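Local coordinates for interferon-activable protein 202 (Mus musculus, PDB 4L5R), which binds double-stranded DNA without sequence specificity through its first HIN-200 domain and restrains the AIM2 inflammasome, probably by sequestering cytoplasmic DNA, at residues A[40-45]-A[49-54]; A[77-82]-A[124-129]. All blocks are in the same frame, centred on the assembly; numbering follows the deposited sequence.

Interaction 1 of 2, residues A[40-45]-A[49-54]; sequences ATVATE and YRVKVF. With NA (sodium ion), chain D.
Strands 40-43 and 49-53 meet as the two arms of an antiparallel beta hairpin in the first of the two OB-fold barrels of this HIN-200 domain. Two hydrogen-bonded pairs flank one non-hydrogen-bonded pair. Ala-40 and Val-51 exchange two backbone bonds, Val-51 N reaching Ala-40 O at 2.8 Å, and Val-42 and Tyr-49 exchange two more. Thr-41 and Arg-50 form the pair between them, where Thr-41 CA makes a CA-H...O contact with Tyr-49 O. The side chains of these two point the same way, side by side. Arg-50 bends at its second torsion (chi2 -68°), which turns the end of the chain toward the neighbouring strand, so that NH1 donates to Thr-41 OG1 at 3.3 Å; the hydroxyl lies at the guanidinium edge, in its plane. NH1 also binds Ala-107 O, so two oxygens hold this end of the arginine. A valine in place of Thr-41 would keep a similar bulk but would probably leave NH1 without this acceptor and the guanidinium freer to turn. On the other face, small and branched residues suit the tight barrel interior: the small Ala-40 lets its CB come within 4.1 Å of Val-51 CB, and Val-42 CG2 packs on Val-51 CG2 at 3.7 Å, the two side chains crossing at about a right angle. Phe-62 covers Ala-40 and Val-42. Residues 40-44 belong to a region required for homomultimerization. Beyond the strand, Phe-54 O binds a sodium ion together with Asn-36 O. Towards the turn, Thr-44 CG2 meets the Tyr-49 ring at its edge, CE1 3.8 Å away, while Thr-44 OG1, bonded to Ser-46 N, shares a water with Tyr-49 OH, 2.8 Å from OG1 and 2.7 Å from OH.

Interaction 2 of 2, residues A[77-82]-A[124-129]; sequences SGILEI and LIYGVF
Ile-79 carries the whole of its strand's share in this small contact, sending the two outer carbons of its longer branch to two different partners. CG1 lies 4.0 Å from Leu-124 CD1, a purely apolar touch in which the side chains cross at a slant. The terminal methyl CD1 goes on to Tyr-126, coming within 4.0 Å of CE1 and 3.9 Å of OH. It meets the phenol obliquely, and the isoleucine and tyrosine side chains approach from opposite directions. CG1 is anti to the carbonyl carbon (chi1 -50°), which aims this branch across the gap. The segments belong to different barrels of the HIN-200 domain, 79-82 to the first OB fold and 124-129 to the second, so these side chains bridge the junction between them. Packing is close only round this branch; elsewhere the contact is loose, with all three touching residues partly exposed and 109 Å² buried in total. Isoleucine, leucine and tyrosine have enough reach to span a place where the backbones stay far apart: the nearest CA atoms, those of Ile-79 and Leu-124, are 9.0 Å from each other. Lys-52 of the first barrel also touches Leu-124 and Tyr-126. Before Ile-79, at the exposed start of the segment, Gly-78 N bonds to Asn-75 OD1.

Interaction 1 closes before interaction 2 opens along the chain, and their centres are 9 Å apart. Both reach the sheet of the first OB fold, in which strand 48-53 runs antiparallel to 35-43 and parallel to 79-82. Backbone bonds tie 48-53 to 79-82: Lys-52 N probably donates to Leu-80 O at 2.8 Å, and Phe-54 N to Ile-82 O. Strand 48-53 is thus the middle member, held by its hairpin partner 35-43 at one edge and by 79-82 at the other. Interaction 1 lies within one barrel, whereas interaction 2 reaches from it to strand 124-136 of the second, connecting the two halves of the DNA-binding HIN-200 domain.

Interaction 1 of 2, residues A[40-45]-A[49-54]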
ATOM      1  N   ALA A  40      -2.460  -2.487   4.253  1.00 24.26           N
ATOM      2  CA  ALA A  40      -2.249  -2.176   5.638  1.00 16.80           C
ATOM      3  C   ALA A  40      -0.806  -1.710   5.816  1.00 18.35           C
ATOM      4  O   ALA A  40       0.026  -1.879   4.915  1.00 19.44           O
ATOM      5  CB  ALA A  40      -2.557  -3.401   6.527  1.00 20.60           C
ATOM      6  N   THR A  41      -0.552  -1.078   6.958  1.00 19.86           N
ATOM      7  CA  THR A  41       0.810  -0.704   7.390  1.00 17.42           C
ATOM      8  C   THR A  41       0.990  -1.268   8.800  1.00 20.42           C
ATOM      9  O   THR A  41       0.085  -1.166   9.640  1.00 24.25           O
ATOM     10  CB  THR A  41       0.978   0.817   7.409  1.00 18.18           C
ATOM     11  OG1 THR A  41       0.849   1.325   6.067  1.00 24.15           O
ATOM     12  CG2 THR A  41       2.359   1.203   7.928  1.00 31.07           C
ATOM     13  N   VAL A  42       2.142  -1.882   9.043  1.00 21.52           N
ATOM     14  CA  VAL A  42       2.458  -2.445  10.344  1.00 22.66           C
ATOM     15  C   VAL A  42       3.883  -2.040  10.691  1.00 22.84           C
ATOM     16  O   VAL A  42       4.626  -1.577   9.822  1.00 20.20           O
ATOM     17  CB  VAL A  42       2.385  -3.973  10.321  1.00 21.55           C
ATOM     18  CG1 VAL A  42       0.977  -4.435   9.880  1.00 19.31           C
ATOM     19  CG2 VAL A  42       3.472  -4.554   9.399  1.00 18.85           C
ATOM     20  N   ALA A  43       4.263  -2.230  11.950  1.00 20.50           N
ATOM     21  CA  ALA A  43       5.588  -1.830  12.393  1.00 28.15           C
ATOM     22  C   ALA A  43       6.190  -2.843  13.359  1.00 25.83           C
ATOM     23  O   ALA A  43       5.487  -3.452  14.166  1.00 26.07           O
ATOM     24  CB  ALA A  43       5.554  -0.437  13.033  1.00 26.93           C
ATOM     25  N   THR A  44       7.499  -3.034  13.240  1.00 29.86           N
ATOM     26  CA  THR A  44       8.257  -3.764  14.242  1.00 28.20           C
ATOM     27  C   THR A  44       9.059  -2.731  15.015  1.00 27.57           C
ATOM     28  O   THR A  44       8.892  -1.534  14.811  1.00 26.48           O
ATOM     29  CB  THR A  44       9.210  -4.797  13.594  1.00 27.30           C
ATOM     30  OG1 THR A  44      10.218  -4.119  12.839  1.00 26.00           O
ATOM     31  CG2 THR A  44       8.428  -5.744  12.661  1.00 30.75           C
ATOM     32  N   GLU A  45       9.949  -3.177  15.892  1.00 27.78           N
ATOM     33  CA  GLU A  45      10.803  -2.231  16.593  1.00 24.30           C
ATOM     34  C   GLU A  45      11.824  -1.572  15.645  1.00 32.82           C
ATOM     35  O   GLU A  45      12.367  -0.501  15.942  1.00 34.10           O
ATOM     36  CB  GLU A  45      11.511  -2.938  17.771  1.00 35.08           C
ATOM     37  CG  GLU A  45      12.060  -1.988  18.808  1.00 37.93           C
ATOM     38  CD  GLU A  45      12.414  -2.685  20.106  1.00 52.54           C
ATOM     39  OE1 GLU A  45      12.636  -1.978  21.109  1.00 50.02           O
ATOM     40  OE2 GLU A  45      12.463  -3.934  20.123  1.00 45.43           O
ATOM     41  N   TYR A  49       6.326  -1.545   7.551  1.00 23.86           N
ATOM     42  CA  TYR A  49       6.156  -2.255   6.297  1.00 22.91           C
ATOM     43  C   TYR A  49       4.787  -1.924   5.747  1.00 23.71           C
ATOM     44  O   TYR A  49       3.853  -1.789   6.519  1.00 20.27           O
ATOM     45  CB  TYR A  49       6.117  -3.760   6.532  1.00 23.82           C
ATOM     46  CG  TYR A  49       7.373  -4.384   7.059  1.00 21.96           C
ATOM     47  CD1 TYR A  49       7.579  -4.512   8.425  1.00 23.88           C
ATOM     48  CD2 TYR A  49       8.328  -4.903   6.191  1.00 24.40           C
ATOM     49  CE1 TYR A  49       8.726  -5.122   8.925  1.00 30.78           C
ATOM     50  CE2 TYR A  49       9.495  -5.516   6.689  1.00 34.23           C
ATOM     51  CZ  TYR A  49       9.676  -5.617   8.053  1.00 35.61           C
ATOM     52  OH  TYR A  49      10.810  -6.221   8.566  1.00 33.40           O
ATOM     53  N   ARG A  50       4.686  -1.812   4.428  1.00 20.98           N
ATOM     54  CA  ARG A  50       3.397  -1.851   3.750  1.00 21.78           C
ATOM     55  C   ARG A  50       3.042  -3.315   3.587  1.00 18.52           C
ATOM     56  O   ARG A  50       3.920  -4.164   3.395  1.00 22.17           O
ATOM     57  CB  ARG A  50       3.468  -1.188   2.366  1.00 21.45           C
ATOM     58  CG  ARG A  50       4.106   0.185   2.346  1.00 28.81           C
ATOM     59  CD  ARG A  50       3.287   1.253   3.056  1.00 34.75           C
ATOM     60  NE  ARG A  50       3.932   2.565   2.913  1.00 41.76           N
ATOM     61  CZ  ARG A  50       3.659   3.629   3.663  1.00 50.28           C
ATOM     62  NH1 ARG A  50       2.741   3.547   4.616  1.00 49.70           N
ATOM     63  NH2 ARG A  50       4.314   4.775   3.463  1.00 42.09           N
ATOM     64  N   VAL A  51       1.747  -3.604   3.640  1.00 19.03           N
ATOM     65  CA  VAL A  51       1.271  -4.965   3.638  1.00 19.99           C
ATOM     66  C   VAL A  51       0.099  -5.050   2.660  1.00 19.28           C
ATOM     67  O   VAL A  51      -0.733  -4.130   2.591  1.00 22.45           O
ATOM     68  CB  VAL A  51       0.765  -5.373   5.041  1.00 19.73           C
ATOM     69  CG1 VAL A  51       0.401  -6.879   5.080  1.00 18.63           C
ATOM     70  CG2 VAL A  51       1.787  -5.005   6.124  1.00 21.16           C
ATOM     71  N   LYS A  52       0.073  -6.122   1.877  1.00 19.36           N
ATOM     72  CA  LYS A  52      -1.092  -6.440   1.055  1.00 21.69           C
ATOM     73  C   LYS A  52      -1.671  -7.734   1.577  1.00 26.98           C
ATOM     74  O   LYS A  52      -0.965  -8.755   1.671  1.00 25.13           O
ATOM     75  CB  LYS A  52      -0.707  -6.594  -0.415  1.00 21.64           C
ATOM     76  CG  LYS A  52      -0.264  -5.278  -1.083  1.00 19.72           C
ATOM     77  CD  LYS A  52       0.431  -5.528  -2.418  1.00 19.78           C
ATOM     78  CE  LYS A  52       0.782  -4.195  -3.101  1.00 20.03           C
ATOM     79  NZ  LYS A  52       1.360  -4.427  -4.449  1.00 23.69           N
ATOM     80  N   VAL A  53      -2.958  -7.701   1.917  1.00 23.99           N
ATOM     81  CA  VAL A  53      -3.591  -8.845   2.559  1.00 23.85           C
ATOM     82  C   VAL A  53      -4.691  -9.372   1.637  1.00 28.77           C
ATOM     83  O   VAL A  53      -5.526  -8.606   1.171  1.00 22.65           O
ATOM     84  CB  VAL A  53      -4.171  -8.467   3.941  1.00 21.59           C
ATOM     85  CG1 VAL A  53      -4.745  -9.703   4.637  1.00 23.87           C
ATOM     86  CG2 VAL A  53      -3.104  -7.793   4.827  1.00 23.31           C
ATOM     87  N   PHE A  54      -4.658 -10.664   1.344  1.00 27.01           N
ATOM     88  CA  PHE A  54      -5.551 -11.260   0.351  1.00 35.03           C
ATOM     89  C   PHE A  54      -6.574 -12.160   0.994  1.00 33.34           C
ATOM     90  O   PHE A  54      -7.536 -12.584   0.366  1.00 32.05           O
ATOM     91  CB  PHE A  54      -4.738 -12.031  -0.690  1.00 26.91           C
ATOM     92  CG  PHE A  54      -3.787 -11.152  -1.432  1.00 28.91           C
ATOM     93  CD1 PHE A  54      -4.254 -10.290  -2.402  1.00 25.07           C
ATOM     94  CD2 PHE A  54      -2.440 -11.138  -1.124  1.00 23.55           C
ATOM     95  CE1 PHE A  54      -3.390  -9.428  -3.069  1.00 28.31           C
ATOM     96  CE2 PHE A  54      -1.565 -10.283  -1.794  1.00 30.82           C
ATOM     97  CZ  PHE A  54      -2.037  -9.436  -2.765  1.00 30.02           C
TER
HETATM   98 NA    NA D 301      -8.318 -12.662  -2.362  1.00 47.65          NA
HETATM   99  O   HOH W   1      11.603  -5.811  11.159  1.00 33.92           O

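Interaction 2 of 2, residues A[77-82]-A[124-129]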
ATOM      1  N   SER A  77       9.882  -7.477  -2.615  1.00 36.05           N
ATOM      2  CA  SER A  77      10.687  -6.259  -2.630  1.00 37.20           C
ATOM      3  C   SER A  77      10.363  -5.325  -1.460  1.00 39.58           C
ATOM      4  O   SER A  77      10.244  -4.112  -1.637  1.00 39.55           O
ATOM      5  CB  SER A  77      10.516  -5.527  -3.964  1.00 46.16           C
ATOM      6  OG  SER A  77      10.796  -6.392  -5.052  1.00 47.43           O
ATOM      7  N   GLY A  78      10.221  -5.892  -0.266  1.00 34.26           N
ATOM      8  CA  GLY A  78       9.985  -5.098   0.926  1.00 29.24           C
ATOM      9  C   GLY A  78       8.528  -4.911   1.312  1.00 28.97           C
ATOM     10  O   GLY A  78       8.232  -4.381   2.389  1.00 29.29           O
ATOM     11  N   ILE A  79       7.611  -5.295   0.423  1.00 27.05           N
ATOM     12  CA  ILE A  79       6.193  -5.246   0.740  1.00 21.83           C
ATOM     13  C   ILE A  79       5.813  -6.640   1.245  1.00 20.58           C
ATOM     14  O   ILE A  79       6.133  -7.636   0.611  1.00 24.85           O
ATOM     15  CB  ILE A  79       5.308  -4.939  -0.504  1.00 27.17           C
ATOM     16  CG1 ILE A  79       5.825  -3.721  -1.284  1.00 34.59           C
ATOM     17  CG2 ILE A  79       3.838  -4.765  -0.083  1.00 22.89           C
ATOM     18  CD1 ILE A  79       5.428  -2.398  -0.713  1.00 32.78           C
ATOM     19  N   LEU A  80       5.148  -6.709   2.384  1.00 19.73           N
ATOM     20  CA  LEU A  80       4.711  -7.993   2.913  1.00 18.47           C
ATOM     21  C   LEU A  80       3.393  -8.370   2.239  1.00 27.04           C
ATOM     22  O   LEU A  80       2.496  -7.534   2.126  1.00 28.91           O
ATOM     23  CB  LEU A  80       4.505  -7.886   4.415  1.00 21.18           C
ATOM     24  CG  LEU A  80       5.728  -8.057   5.315  1.00 34.56           C
ATOM     25  CD1 LEU A  80       7.026  -7.753   4.603  1.00 32.88           C
ATOM     26  CD2 LEU A  80       5.571  -7.250   6.596  1.00 33.00           C
ATOM     27  N   GLU A  81       3.292  -9.613   1.779  1.00 23.73           N
ATOM     28  CA  GLU A  81       2.064 -10.104   1.144  1.00 25.75           C
ATOM     29  C   GLU A  81       1.587 -11.328   1.898  1.00 26.59           C
ATOM     30  O   GLU A  81       2.374 -12.231   2.212  1.00 29.44           O
ATOM     31  CB  GLU A  81       2.312 -10.430  -0.322  1.00 22.65           C
ATOM     32  CG  GLU A  81       2.698  -9.168  -1.148  1.00 24.12           C
ATOM     33  CD  GLU A  81       2.799  -9.410  -2.646  1.00 37.32           C
ATOM     34  OE1 GLU A  81       2.723 -10.579  -3.078  1.00 38.75           O
ATOM     35  OE2 GLU A  81       2.945  -8.412  -3.395  1.00 35.06           O
ATOM     36  N   ILE A  82       0.298 -11.352   2.204  1.00 23.50           N
ATOM     37  CA  ILE A  82      -0.242 -12.370   3.079  1.00 21.37           C
ATOM     38  C   ILE A  82      -1.468 -12.989   2.425  1.00 24.64           C
ATOM     39  O   ILE A  82      -2.451 -12.297   2.173  1.00 29.42           O
ATOM     40  CB  ILE A  82      -0.618 -11.780   4.442  1.00 22.12           C
ATOM     41  CG1 ILE A  82       0.624 -11.130   5.094  1.00 27.90           C
ATOM     42  CG2 ILE A  82      -1.276 -12.882   5.343  1.00 25.46           C
ATOM     43  CD1 ILE A  82       0.323 -10.308   6.315  1.00 22.09           C
ATOM     44  N   LEU A 124       7.073   0.883  -6.053  1.00 24.46           N
ATOM     45  CA  LEU A 124       5.716   1.110  -5.571  1.00 24.16           C
ATOM     46  C   LEU A 124       5.654   2.322  -4.671  1.00 30.78           C
ATOM     47  O   LEU A 124       6.452   2.467  -3.744  1.00 26.76           O
ATOM     48  CB  LEU A 124       5.198  -0.122  -4.825  1.00 23.73           C
ATOM     49  CG  LEU A 124       5.081  -1.347  -5.724  1.00 28.72           C
ATOM     50  CD1 LEU A 124       4.549  -2.548  -4.937  1.00 27.43           C
ATOM     51  CD2 LEU A 124       4.190  -1.027  -6.933  1.00 32.52           C
ATOM     52  N   ILE A 125       4.698   3.197  -4.953  1.00 21.49           N
ATOM     53  CA  ILE A 125       4.599   4.471  -4.273  1.00 17.08           C
ATOM     54  C   ILE A 125       3.318   4.572  -3.468  1.00 21.74           C
ATOM     55  O   ILE A 125       2.224   4.266  -3.958  1.00 21.91           O
ATOM     56  CB  ILE A 125       4.620   5.639  -5.299  1.00 21.24           C
ATOM     57  CG1 ILE A 125       5.884   5.556  -6.160  1.00 23.95           C
ATOM     58  CG2 ILE A 125       4.490   6.970  -4.594  1.00 25.85           C
ATOM     59  CD1 ILE A 125       7.207   5.574  -5.362  1.00 26.09           C
ATOM     60  N   TYR A 126       3.453   5.058  -2.241  1.00 18.67           N
ATOM     61  CA  TYR A 126       2.312   5.256  -1.370  1.00 21.48           C
ATOM     62  C   TYR A 126       2.432   6.651  -0.826  1.00 24.74           C
ATOM     63  O   TYR A 126       3.545   7.126  -0.585  1.00 26.45           O
ATOM     64  CB  TYR A 126       2.394   4.306  -0.161  1.00 22.12           C
ATOM     65  CG  TYR A 126       2.217   2.835  -0.434  1.00 25.15           C
ATOM     66  CD1 TYR A 126       3.178   2.116  -1.140  1.00 20.59           C
ATOM     67  CD2 TYR A 126       1.111   2.152   0.059  1.00 23.54           C
ATOM     68  CE1 TYR A 126       3.025   0.758  -1.357  1.00 25.37           C
ATOM     69  CE2 TYR A 126       0.951   0.789  -0.149  1.00 21.69           C
ATOM     70  CZ  TYR A 126       1.912   0.102  -0.860  1.00 21.15           C
ATOM     71  OH  TYR A 126       1.758  -1.247  -1.072  1.00 20.40           O
ATOM     72  N   GLY A 127       1.302   7.306  -0.575  1.00 20.53           N
ATOM     73  CA  GLY A 127       1.362   8.616   0.051  1.00 28.70           C
ATOM     74  C   GLY A 127       0.088   9.427  -0.042  1.00 22.03           C
ATOM     75  O   GLY A 127      -0.879   9.008  -0.683  1.00 24.72           O
ATOM     76  N   VAL A 128       0.099  10.590   0.604  1.00 25.92           N
ATOM     77  CA  VAL A 128      -1.031  11.518   0.606  1.00 22.90           C
ATOM     78  C   VAL A 128      -0.539  12.805  -0.057  1.00 22.42           C
ATOM     79  O   VAL A 128       0.513  13.360   0.338  1.00 21.11           O
ATOM     80  CB  VAL A 128      -1.456  11.842   2.042  1.00 28.83           C
ATOM     81  CG1 VAL A 128      -2.587  12.855   2.059  1.00 27.46           C
ATOM     82  CG2 VAL A 128      -1.828  10.556   2.797  1.00 30.88           C
ATOM     83  N   PHE A 129      -1.264  13.270  -1.067  1.00 25.52           N
ATOM     84  CA  PHE A 129      -0.808  14.427  -1.853  1.00 22.55           C
ATOM     85  C   PHE A 129      -1.940  15.401  -2.141  1.00 27.46           C
ATOM     86  O   PHE A 129      -3.093  14.992  -2.371  1.00 28.49           O
ATOM     87  CB  PHE A 129      -0.261  13.972  -3.204  1.00 26.77           C
ATOM     88  CG  PHE A 129       0.793  12.917  -3.123  1.00 25.82           C
ATOM     89  CD1 PHE A 129       0.447  11.575  -3.072  1.00 25.50           C
ATOM     90  CD2 PHE A 129       2.140  13.268  -3.110  1.00 22.65           C
ATOM     91  CE1 PHE A 129       1.426  10.599  -3.004  1.00 25.63           C
ATOM     92  CE2 PHE A 129       3.122  12.298  -3.052  1.00 22.45           C
ATOM     93  CZ  PHE A 129       2.765  10.962  -3.002  1.00 25.17           C
TER